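Local coordinates for possible substrate binding protein of ABC transporter system (Rhodopseudomonas palustris, PDB 3N0X), which probably binds branched-chain amino acids or related small substrates in the periplasm and delivers them to an ABC-type transporter, at residues I99-P104 with F120-N125; L147-A152 with V207-G212. All blocks are in the same frame, centred on the assembly; numbering follows the deposited sequence.

Contact 1: residues I99-P104 with F120-N125; sequences ILIVEP and FRTGRN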
ATOM      1  N   ILE A  99       6.596   8.869 -18.337  1.00 16.53           N
ATOM      2  CA  ILE A  99       5.883   8.064 -17.366  1.00 14.94           C
ATOM      3  C   ILE A  99       6.306   8.406 -15.937  1.00 14.58           C
ATOM      4  O   ILE A  99       7.488   8.635 -15.655  1.00 15.31           O
ATOM      5  CB  ILE A  99       6.094   6.575 -17.670  1.00 15.71           C
ATOM      6  CG1 ILE A  99       5.299   6.206 -18.948  1.00 18.86           C
ATOM      7  CG2 ILE A  99       5.655   5.700 -16.479  1.00 16.58           C
ATOM      8  CD1 ILE A  99       5.761   4.917 -19.530  1.00 21.59           C
ATOM      9  N   LEU A 100       5.329   8.380 -15.043  1.00 13.37           N
ATOM     10  CA  LEU A 100       5.548   8.406 -13.605  1.00 12.38           C
ATOM     11  C   LEU A 100       4.938   7.124 -13.038  1.00 12.47           C
ATOM     12  O   LEU A 100       3.742   6.874 -13.210  1.00 14.16           O
ATOM     13  CB  LEU A 100       4.885   9.620 -12.992  1.00 15.10           C
ATOM     14  CG  LEU A 100       4.946   9.695 -11.454  1.00 15.14           C
ATOM     15  CD1 LEU A 100       6.370   9.791 -10.905  1.00 15.52           C
ATOM     16  CD2 LEU A 100       4.109  10.859 -10.950  1.00 16.70           C
ATOM     17  N   ILE A 101       5.766   6.321 -12.377  1.00 13.05           N
ATOM     18  CA  ILE A 101       5.310   5.127 -11.664  1.00 13.33           C
ATOM     19  C   ILE A 101       5.125   5.565 -10.224  1.00 12.46           C
ATOM     20  O   ILE A 101       6.071   5.983  -9.539  1.00 15.68           O
ATOM     21  CB  ILE A 101       6.320   3.955 -11.727  1.00 12.42           C
ATOM     22  CG1 ILE A 101       6.438   3.429 -13.182  1.00 14.11           C
ATOM     23  CG2 ILE A 101       5.872   2.851 -10.760  1.00 16.05           C
ATOM     24  CD1 ILE A 101       7.634   2.483 -13.379  1.00 18.43           C
ATOM     25  N   VAL A 102       3.890   5.518  -9.764  1.00 12.53           N
ATOM     26  CA  VAL A 102       3.564   6.019  -8.437  1.00 12.70           C
ATOM     27  C   VAL A 102       3.861   4.943  -7.400  1.00 12.18           C
ATOM     28  O   VAL A 102       3.349   3.815  -7.476  1.00 12.87           O
ATOM     29  CB  VAL A 102       2.119   6.534  -8.348  1.00 13.70           C
ATOM     30  CG1 VAL A 102       1.798   6.964  -6.866  1.00 13.27           C
ATOM     31  CG2 VAL A 102       1.936   7.709  -9.359  1.00 14.72           C
ATOM     32  N   GLU A 103       4.689   5.344  -6.433  1.00 13.10           N
ATOM     33  CA  GLU A 103       5.195   4.458  -5.386  1.00 11.59           C
ATOM     34  C   GLU A 103       5.861   5.335  -4.352  1.00 12.97           C
ATOM     35  O   GLU A 103       6.807   6.040  -4.690  1.00 13.65           O
ATOM     36  CB  GLU A 103       6.259   3.505  -5.992  1.00 14.09           C
ATOM     37  CG  GLU A 103       6.940   2.625  -4.971  1.00 15.36           C
ATOM     38  CD  GLU A 103       6.001   1.674  -4.272  1.00 15.38           C
ATOM     39  OE1 GLU A 103       5.256   0.907  -4.961  1.00 16.18           O
ATOM     40  OE2 GLU A 103       6.081   1.654  -3.011  1.00 15.91           O
ATOM     41  N   PRO A 104       5.432   5.257  -3.085  1.00 12.89           N
ATOM     42  CA  PRO A 104       4.378   4.433  -2.467  1.00 13.09           C
ATOM     43  C   PRO A 104       2.975   5.007  -2.380  1.00 13.93           C
ATOM     44  O   PRO A 104       2.090   4.292  -1.924  1.00 14.93           O
ATOM     45  CB  PRO A 104       4.883   4.264  -1.033  1.00 13.36           C
ATOM     46  CG  PRO A 104       5.581   5.546  -0.766  1.00 14.30           C
ATOM     47  CD  PRO A 104       6.289   5.900  -2.079  1.00 13.19           C
ATOM     48  N   PHE A 120       1.313   5.239 -14.000  1.00 13.45           N
ATOM     49  CA  PHE A 120       1.169   3.859 -13.578  1.00 13.06           C
ATOM     50  C   PHE A 120       1.389   3.844 -12.063  1.00 14.53           C
ATOM     51  O   PHE A 120       1.900   4.789 -11.475  1.00 15.12           O
ATOM     52  CB  PHE A 120       2.153   2.931 -14.274  1.00 12.99           C
ATOM     53  CG  PHE A 120       1.874   2.710 -15.743  1.00 13.88           C
ATOM     54  CD1 PHE A 120       2.183   3.704 -16.692  1.00 17.01           C
ATOM     55  CD2 PHE A 120       1.241   1.571 -16.173  1.00 14.40           C
ATOM     56  CE1 PHE A 120       1.912   3.489 -18.032  1.00 16.05           C
ATOM     57  CE2 PHE A 120       0.987   1.360 -17.507  1.00 15.06           C
ATOM     58  CZ  PHE A 120       1.308   2.314 -18.432  1.00 16.12           C
ATOM     59  N   ARG A 121       0.961   2.778 -11.408  1.00 13.24           N
ATOM     60  CA  ARG A 121       1.145   2.693  -9.955  1.00 13.42           C
ATOM     61  C   ARG A 121       1.471   1.284  -9.530  1.00 12.98           C
ATOM     62  O   ARG A 121       0.668   0.383  -9.734  1.00 13.08           O
ATOM     63  CB  ARG A 121      -0.089   3.178  -9.190  1.00 13.82           C
ATOM     64  CG  ARG A 121       0.094   2.962  -7.675  1.00 15.24           C
ATOM     65  CD  ARG A 121      -0.631   3.889  -6.802  1.00 14.03           C
ATOM     66  NE  ARG A 121      -2.066   3.970  -7.070  1.00 13.52           N
ATOM     67  CZ  ARG A 121      -2.850   4.869  -6.459  1.00 14.61           C
ATOM     68  NH1 ARG A 121      -2.339   5.667  -5.574  1.00 13.50           N
ATOM     69  NH2 ARG A 121      -4.141   4.981  -6.767  1.00 13.81           N
ATOM     70  N   THR A 122       2.624   1.123  -8.862  1.00 12.94           N
ATOM     71  CA  THR A 122       2.977  -0.135  -8.207  1.00 12.95           C
ATOM     72  C   THR A 122       2.472  -0.213  -6.743  1.00 13.38           C
ATOM     73  O   THR A 122       2.168  -1.312  -6.279  1.00 16.67           O
ATOM     74  CB  THR A 122       4.481  -0.390  -8.254  1.00 13.41           C
ATOM     75  OG1 THR A 122       5.185   0.736  -7.705  1.00 13.10           O
ATOM     76  CG2 THR A 122       4.942  -0.642  -9.658  1.00 14.64           C
ATOM     77  N   GLY A 123       2.429   0.922  -6.055  1.00 14.22           N
ATOM     78  CA  GLY A 123       1.920   0.958  -4.693  1.00 15.45           C
ATOM     79  C   GLY A 123       0.489   0.463  -4.673  1.00 15.70           C
ATOM     80  O   GLY A 123      -0.239   0.569  -5.670  1.00 16.30           O
ATOM     81  N   ARG A 124       0.068  -0.152  -3.577  1.00 13.59           N
ATOM     82  CA  ARG A 124      -1.361  -0.457  -3.468  1.00 14.02           C
ATOM     83  C   ARG A 124      -2.110   0.848  -3.232  1.00 13.58           C
ATOM     84  O   ARG A 124      -1.580   1.805  -2.695  1.00 14.79           O
ATOM     85  CB  ARG A 124      -1.682  -1.518  -2.410  1.00 15.57           C
ATOM     86  CG  ARG A 124      -1.980  -1.034  -1.007  1.00 15.30           C
ATOM     87  CD  ARG A 124      -0.787  -0.358  -0.347  1.00 14.38           C
ATOM     88  NE  ARG A 124      -1.070   0.020   1.028  1.00 13.36           N
ATOM     89  CZ  ARG A 124      -0.314   0.784   1.810  1.00 15.07           C
ATOM     90  NH1 ARG A 124       0.893   1.227   1.429  1.00 15.62           N
ATOM     91  NH2 ARG A 124      -0.769   1.108   3.025  1.00 16.69           N
ATOM     92  N   ASN A 125      -3.362   0.876  -3.637  1.00 14.05           N
ATOM     93  CA  ASN A 125      -4.214   2.016  -3.341  1.00 13.80           C
ATOM     94  C   ASN A 125      -5.086   1.757  -2.116  1.00 12.71           C
ATOM     95  O   ASN A 125      -5.179   0.629  -1.623  1.00 12.92           O
ATOM     96  CB  ASN A 125      -5.022   2.503  -4.571  1.00 13.30           C
ATOM     97  CG  ASN A 125      -6.037   1.521  -5.078  1.00 16.07           C
ATOM     98  OD1 ASN A 125      -6.716   0.841  -4.309  1.00 15.79           O
ATOM     99  ND2 ASN A 125      -6.169   1.436  -6.406  1.00 18.01           N
TER
HETATM  100  O   HOH W   1       4.279  -1.622  -4.301  1.00 16.26           O
HETATM  101  O   HOH W   2       1.896   1.389  -1.392  1.00 16.82           O
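Ile101 pairs with Phe120 and Val102 with Arg121 as two short parallel strands, where Phe120 N gives its hydrogen to Leu100 O at 3.0 Å and Phe120 O takes one from Val102 N at 2.7 Å. Beyond these bonds Val102 O accepts two weak ones, from Thr122 N and Gly123 N, as residues 122-123 turn out of the sheet. On the face that carries Ile101 and Phe120, CG2 of Ile99 meets CD1 of the Phe120 ring at 4.0 Å, and the ring also stacks on His333. On the other face the Arg121 chain crosses Val102, its CD 3.9 Å from Val102 CG1, before the guanidinium goes on to Gln334, Thr111 and the carbonyls of Ala105 and Ala107. The polar centre is Glu103. Its chain leaves with CG anti to the backbone N (chi1 175°) and bends at chi2 (63°), which brings OE1 round to Thr122 OG1. That hydroxyl donates to the anti lone pair of OE1 over 2.8 Å, the two side chains crossing at about a right angle. Water 1 donates to OE1 as well, and more weakly to Thr122 O. With an alanine in place of Glu103, the Thr122 hydroxyl would probably lose its acceptor and water 1 one of its two holds. Pro104 follows a cis peptide bond, and water 2 joins its carbonyl to Arg124 NH1, while NE of that arginine is salt-bridged to Asp129. The buried carboxylate thus spends one oxygen on a hydroxyl and a water, so that side-chain chemistry continues the link between the two segments where regular strand pairing stops.

Contact 2: residues L147-A152 with V207-G212; sequences LAQDYA and VIWAGG
Gln149 lies flat on the indole of Trp209 where two neighbouring parallel strands of a Rossmann-like alpha/beta lobe, the periplasmic binding protein type I fold, run out at their C-terminal ends. The strand pairing is brief: Leu147 is bridged to Val207, and Ile208 N points almost straight at Leu147 O, 3.0 Å away. From there Gln149 takes over with its side chain. CG stands anti to the carbonyl carbon (chi1 -63°), and the chain stays extended beyond it, which lays methylene and amide in turn over one indole face. CG sits over the six-membered ring, almost on the normal through its centre, a close CH-pi contact; farther out the amide is stacked at 18° to the ring plane. The amide also grips the backbone of Ala210 at both ends, taking a hydrogen from Ala210 N at OE1 (2.9 Å) and giving one from NE2 to Ala210 O (3.0 Å), in the plane of that carbonyl. These two bonds fix the rotation of the amide and imitate a further step of strand pairing. Water 3 fills in where the backbones part, bound to Gln149 N, Gln149 OE1 and Ile208 O. Around this core, Ala148 CB presses on Ile208 CG2 at 3.5 Å, tighter than usual for two carbons, and Leu147 CG comes obliquely to the indole at CZ3. The ring of Phe185 meets Trp209 edge-to-face, and the hydroxyl of Tyr151 reaches the methyl of Ala210. The indole is held from its own segment too: Trp209 NE1 donates to Gly212 O over 2.9 Å, the carbonyl oxygen lying 3° out of the ring plane.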
ATOM      1  N   LEU A 147     -15.883   1.519  12.276  1.00 13.10           N
ATOM      2  CA  LEU A 147     -15.546   2.800  12.886  1.00 13.04           C
ATOM      3  C   LEU A 147     -14.526   3.452  11.965  1.00 12.80           C
ATOM      4  O   LEU A 147     -13.511   2.846  11.593  1.00 12.38           O
ATOM      5  CB  LEU A 147     -14.934   2.624  14.274  1.00 13.11           C
ATOM      6  CG  LEU A 147     -14.379   3.873  14.974  1.00 13.94           C
ATOM      7  CD1 LEU A 147     -15.494   4.899  15.192  1.00 15.45           C
ATOM      8  CD2 LEU A 147     -13.705   3.453  16.310  1.00 14.74           C
ATOM      9  N   ALA A 148     -14.774   4.731  11.668  1.00 13.82           N
ATOM     10  CA  ALA A 148     -13.914   5.518  10.794  1.00 12.88           C
ATOM     11  C   ALA A 148     -13.983   6.965  11.222  1.00 14.21           C
ATOM     12  O   ALA A 148     -14.909   7.374  11.943  1.00 14.04           O
ATOM     13  CB  ALA A 148     -14.359   5.367   9.312  1.00 13.18           C
ATOM     14  N   GLN A 149     -12.991   7.731  10.781  1.00 14.34           N
ATOM     15  CA  GLN A 149     -12.988   9.190  10.910  1.00 13.89           C
ATOM     16  C   GLN A 149     -13.903   9.824   9.846  1.00 13.93           C
ATOM     17  O   GLN A 149     -14.010   9.330   8.708  1.00 14.51           O
ATOM     18  CB  GLN A 149     -11.560   9.684  10.716  1.00 14.10           C
ATOM     19  CG  GLN A 149     -10.607   9.172  11.789  1.00 18.00           C
ATOM     20  CD  GLN A 149      -9.179   9.129  11.349  1.00 17.90           C
ATOM     21  OE1 GLN A 149      -8.820   8.479  10.371  1.00 17.79           O
ATOM     22  NE2 GLN A 149      -8.334   9.887  12.060  1.00 23.90           N
ATOM     23  N   ASP A 150     -14.563  10.915  10.237  1.00 16.06           N
ATOM     24  CA  ASP A 150     -15.525  11.601   9.382  1.00 16.11           C
ATOM     25  C   ASP A 150     -14.798  12.521   8.391  1.00 16.70           C
ATOM     26  O   ASP A 150     -14.844  13.757   8.499  1.00 17.11           O
ATOM     27  CB  ASP A 150     -16.496  12.383  10.278  1.00 15.98           C
ATOM     28  CG  ASP A 150     -17.726  12.846   9.563  1.00 15.32           C
ATOM     29  OD1 ASP A 150     -17.845  12.515   8.349  1.00 15.52           O
ATOM     30  OD2 ASP A 150     -18.593  13.484  10.206  1.00 16.40           O
ATOM     31  N   TYR A 151     -14.152  11.907   7.400  1.00 17.42           N
ATOM     32  CA  TYR A 151     -13.456  12.620   6.301  1.00 16.58           C
ATOM     33  C   TYR A 151     -13.293  11.677   5.151  1.00 16.85           C
ATOM     34  O   TYR A 151     -13.616  10.494   5.284  1.00 15.06           O
ATOM     35  CB  TYR A 151     -12.143  13.279   6.745  1.00 17.49           C
ATOM     36  CG  TYR A 151     -10.928  12.403   6.929  1.00 18.87           C
ATOM     37  CD1 TYR A 151     -11.009  11.137   7.514  1.00 21.04           C
ATOM     38  CD2 TYR A 151      -9.685  12.855   6.513  1.00 25.04           C
ATOM     39  CE1 TYR A 151      -9.870  10.356   7.688  1.00 23.79           C
ATOM     40  CE2 TYR A 151      -8.569  12.096   6.669  1.00 28.63           C
ATOM     41  CZ  TYR A 151      -8.651  10.863   7.279  1.00 27.19           C
ATOM     42  OH  TYR A 151      -7.511  10.099   7.409  1.00 33.34           O
ATOM     43  N   ALA A 152     -12.863  12.189   4.004  1.00 16.70           N
ATOM     44  CA  ALA A 152     -12.928  11.375   2.790  1.00 17.50           C
ATOM     45  C   ALA A 152     -12.200  10.034   2.898  1.00 17.21           C
ATOM     46  O   ALA A 152     -12.730   9.011   2.445  1.00 16.62           O
ATOM     47  CB  ALA A 152     -12.423  12.161   1.567  1.00 19.25           C
ATOM     48  N   VAL A 207     -11.978  -1.313  12.143  1.00 12.03           N
ATOM     49  CA  VAL A 207     -11.562   0.070  12.259  1.00 13.00           C
ATOM     50  C   VAL A 207     -10.686   0.465  11.063  1.00 12.69           C
ATOM     51  O   VAL A 207      -9.791  -0.301  10.619  1.00 13.47           O
ATOM     52  CB  VAL A 207     -10.791   0.269  13.554  1.00 12.91           C
ATOM     53  CG1 VAL A 207     -10.379   1.757  13.740  1.00 12.64           C
ATOM     54  CG2 VAL A 207     -11.640  -0.172  14.769  1.00 13.96           C
ATOM     55  N   ILE A 208     -10.930   1.669  10.553  1.00 12.43           N
ATOM     56  CA  ILE A 208     -10.045   2.285   9.589  1.00 11.65           C
ATOM     57  C   ILE A 208      -9.677   3.634  10.230  1.00 11.62           C
ATOM     58  O   ILE A 208     -10.557   4.404  10.629  1.00 13.23           O
ATOM     59  CB  ILE A 208     -10.634   2.428   8.158  1.00 13.09           C
ATOM     60  CG1 ILE A 208      -9.655   3.196   7.260  1.00 13.75           C
ATOM     61  CG2 ILE A 208     -11.998   3.109   8.193  1.00 13.54           C
ATOM     62  CD1 ILE A 208     -10.055   3.251   5.787  1.00 16.24           C
ATOM     63  N   TRP A 209      -8.389   3.913  10.325  1.00 14.35           N
ATOM     64  CA  TRP A 209      -7.946   5.113  11.047  1.00 15.25           C
ATOM     65  C   TRP A 209      -6.581   5.556  10.502  1.00 19.11           C
ATOM     66  O   TRP A 209      -5.699   4.727  10.277  1.00 20.01           O
ATOM     67  CB  TRP A 209      -7.837   4.826  12.550  1.00 16.66           C
ATOM     68  CG  TRP A 209      -7.975   6.027  13.408  1.00 18.18           C
ATOM     69  CD1 TRP A 209      -6.974   6.835  13.883  1.00 19.83           C
ATOM     70  CD2 TRP A 209      -9.199   6.589  13.900  1.00 14.53           C
ATOM     71  NE1 TRP A 209      -7.502   7.837  14.664  1.00 19.57           N
ATOM     72  CE2 TRP A 209      -8.865   7.717  14.694  1.00 18.29           C
ATOM     73  CE3 TRP A 209     -10.545   6.227  13.788  1.00 18.20           C
ATOM     74  CZ2 TRP A 209      -9.823   8.489  15.315  1.00 20.02           C
ATOM     75  CZ3 TRP A 209     -11.484   6.977  14.417  1.00 18.76           C
ATOM     76  CH2 TRP A 209     -11.131   8.119  15.168  1.00 20.39           C
ATOM     77  N   ALA A 210      -6.401   6.859  10.361  1.00 20.56           N
ATOM     78  CA  ALA A 210      -5.103   7.433   9.968  1.00 22.59           C
ATOM     79  C   ALA A 210      -4.690   8.435  11.035  1.00 24.28           C
ATOM     80  O   ALA A 210      -5.496   9.179  11.546  1.00 24.61           O
ATOM     81  CB  ALA A 210      -5.208   8.111   8.581  1.00 23.27           C
ATOM     82  N   GLY A 211      -3.408   8.448  11.397  1.00 29.21           N
ATOM     83  CA  GLY A 211      -2.912   9.398  12.389  1.00 30.68           C
ATOM     84  C   GLY A 211      -3.076   8.869  13.797  1.00 31.76           C
ATOM     85  O   GLY A 211      -3.357   7.685  13.999  1.00 33.56           O
ATOM     86  N   GLY A 212      -2.912   9.739  14.775  1.00 32.64           N
ATOM     87  CA  GLY A 212      -3.019   9.333  16.171  1.00 32.28           C
ATOM     88  C   GLY A 212      -4.459   9.190  16.603  1.00 32.28           C
ATOM     89  O   GLY A 212      -5.397   9.414  15.800  1.00 29.79           O
TER
HETATM   90  O   HOH W   3     -10.716   6.849   9.222  1.00 16.02           O

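In the fold
The two contacts show one principle in two different sheets: parallel strands pair briefly, then a side chain and one or two bound waters join the departing loops. Contact 1 joins strand 100-102 to the edge strand 119-121 of the mixed sheet, and contact 2 follows the inner strands 142-149 and 202-207 of the four-stranded parallel sheet. Their centres are 23 Å apart and their nearest atoms about 9 Å, without touching. In proteins of this family the ligand lies in the cleft between two lobes. A glycerol, probably from the crystallisation liquor, is hydrogen-bonded to Arg124 of contact 1; whether it marks the substrate site remains open.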